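Local coordinates for uncharacterized protein (Staphylococcus aureus subsp. aureus, PDB 3H04), which is of unknown function but belongs to the alpha/beta-hydrolase clan and is probably a serine hydrolase related to esterases, at residues Leu112-Arg117 with Thr208-Phe213. Residues are numbered along the deposited sequence; the frame is centred on the assembly and turned at random.
Sequences LIARDR and TLPPVF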
# COMPACT_ATOMS: atom_id res chain seq x y z
N LEU A 112 -8.49 0.79 -2.92
CA LEU A 112 -9.31 1.96 -3.36
C LEU A 112 -9.30 2.10 -4.89
O LEU A 112 -10.37 2.35 -5.57
CB LEU A 112 -8.85 3.26 -2.68
CG LEU A 112 -9.02 3.34 -1.14
CD1 LEU A 112 -8.55 4.70 -0.55
CD2 LEU A 112 -10.51 3.06 -0.77
N ILE A 113 -8.11 1.95 -5.46
CA ILE A 113 -7.97 1.97 -6.92
C ILE A 113 -8.87 0.86 -7.53
O ILE A 113 -9.66 1.12 -8.44
CB ILE A 113 -6.54 1.74 -7.40
CG1 ILE A 113 -5.62 2.97 -7.14
CG2 ILE A 113 -6.59 1.46 -8.93
CD1 ILE A 113 -4.10 2.68 -7.31
N ALA A 114 -8.79 -0.35 -6.99
CA ALA A 114 -9.63 -1.46 -7.44
C ALA A 114 -11.14 -1.17 -7.38
O ALA A 114 -11.87 -1.69 -8.21
CB ALA A 114 -9.29 -2.80 -6.68
N ARG A 115 -11.59 -0.36 -6.43
CA ARG A 115 -13.00 0.01 -6.39
C ARG A 115 -13.32 1.09 -7.43
O ARG A 115 -14.38 1.06 -8.03
CB ARG A 115 -13.37 0.50 -4.97
CG ARG A 115 -14.85 0.86 -4.78
CD ARG A 115 -15.08 1.68 -3.53
NE ARG A 115 -14.33 2.94 -3.54
CZ ARG A 115 -14.16 3.70 -2.47
NH1 ARG A 115 -14.73 3.34 -1.31
NH2 ARG A 115 -13.47 4.81 -2.54
N ASP A 116 -12.42 2.05 -7.61
CA ASP A 116 -12.73 3.27 -8.37
C ASP A 116 -12.24 3.29 -9.83
O ASP A 116 -12.44 4.27 -10.54
CB ASP A 116 -12.18 4.49 -7.61
CG ASP A 116 -12.88 4.70 -6.28
OD1 ASP A 116 -14.02 4.21 -6.10
OD2 ASP A 116 -12.32 5.36 -5.40
N ARG A 117 -11.54 2.24 -10.24
CA ARG A 117 -11.03 2.13 -11.59
C ARG A 117 -11.31 0.69 -11.98
O ARG A 117 -11.68 -0.10 -11.12
CB ARG A 117 -9.55 2.38 -11.62
CG ARG A 117 -9.12 3.83 -11.23
CD ARG A 117 -9.62 4.82 -12.26
NE ARG A 117 -9.19 6.19 -12.02
CZ ARG A 117 -9.83 7.06 -11.25
NH1 ARG A 117 -10.95 6.72 -10.62
NH2 ARG A 117 -9.35 8.31 -11.11
N THR A 208 -17.84 -6.58 -5.67
CA THR A 208 -17.57 -6.38 -7.08
C THR A 208 -16.10 -6.22 -7.39
O THR A 208 -15.76 -5.89 -8.51
CB THR A 208 -18.34 -5.12 -7.60
OG1 THR A 208 -17.80 -3.97 -6.97
CG2 THR A 208 -19.83 -5.25 -7.29
N LEU A 209 -15.22 -6.43 -6.40
CA LEU A 209 -13.79 -6.29 -6.66
C LEU A 209 -13.27 -7.42 -7.55
O LEU A 209 -13.82 -8.53 -7.53
CB LEU A 209 -12.99 -6.22 -5.37
CG LEU A 209 -13.04 -4.96 -4.53
CD1 LEU A 209 -12.10 -5.13 -3.38
CD2 LEU A 209 -12.69 -3.71 -5.39
N PRO A 210 -12.21 -7.14 -8.36
CA PRO A 210 -11.55 -8.21 -9.11
C PRO A 210 -10.82 -9.15 -8.13
O PRO A 210 -10.84 -8.92 -6.94
CB PRO A 210 -10.55 -7.44 -10.01
CG PRO A 210 -10.21 -6.25 -9.21
CD PRO A 210 -11.51 -5.86 -8.53
N PRO A 211 -10.18 -10.22 -8.62
CA PRO A 211 -9.61 -11.13 -7.63
C PRO A 211 -8.55 -10.53 -6.74
O PRO A 211 -7.71 -9.74 -7.21
CB PRO A 211 -9.00 -12.24 -8.50
CG PRO A 211 -9.74 -12.23 -9.76
CD PRO A 211 -10.09 -10.77 -9.98
N VAL A 212 -8.54 -10.95 -5.49
CA VAL A 212 -7.61 -10.43 -4.50
C VAL A 212 -6.71 -11.49 -3.92
O VAL A 212 -7.20 -12.52 -3.39
CB VAL A 212 -8.31 -9.77 -3.33
CG1 VAL A 212 -7.24 -9.10 -2.46
CG2 VAL A 212 -9.41 -8.71 -3.83
N PHE A 213 -5.40 -11.29 -4.04
CA PHE A 213 -4.42 -12.18 -3.36
C PHE A 213 -4.09 -11.56 -2.00
O PHE A 213 -3.71 -10.39 -1.96
CB PHE A 213 -3.18 -12.34 -4.21
CG PHE A 213 -2.14 -13.29 -3.67
CD1 PHE A 213 -2.04 -14.56 -4.16
CD2 PHE A 213 -1.27 -12.89 -2.62
CE1 PHE A 213 -1.08 -15.46 -3.67
CE2 PHE A 213 -0.31 -13.77 -2.12
CZ PHE A 213 -0.23 -15.07 -2.64
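Leu209 pushes one methyl, CD2, against the last turn of helix 105-116. With chi1 at -73°, the Leu209 side chain turns away from its own carbonyl carbon, and CD2 lands 3.7 Å from Ala114 CB and 3.6 Å from Ala114 O, so a single methyl touches both the side chain and the backbone of one residue. The same methyl also comes near Arg115 N. Next along the chain, the Pro210 ring packs more loosely, its CD 4.2 Å from Ala114 CB. No hydrogen bond crosses between 112-117 and 208-213; the join is van der Waals packing and small, burying 126 Å² in all. Ala114 also rests on Val122, in keeping with an alpha/beta-hydrolase fold: the helix, which probably follows the nucleophile elbow of the fold, packs over parallel strand 121-125, while 208-211 leads into the neighbouring strand 212-217. On the more open side, Arg115 leaves Leu209 behind and turns back onto its own helix, where it forms a two-pronged salt bridge with Asp116. Arg115 NE reaches Asp116 OD1 at 2.9 Å, coming in from above the carboxylate plane. The second prong, Arg115 NH2 to Asp116 OD2, is nearly straight at 170° and lies in the guanidinium plane. Leu112 CD2 lies over one face of that guanidinium, near its rim. Tyr83 OH also bonds Asp116 OD2, and the carbonyls of Ser197 and Lys198 accept from Arg115 NH1 and NH2.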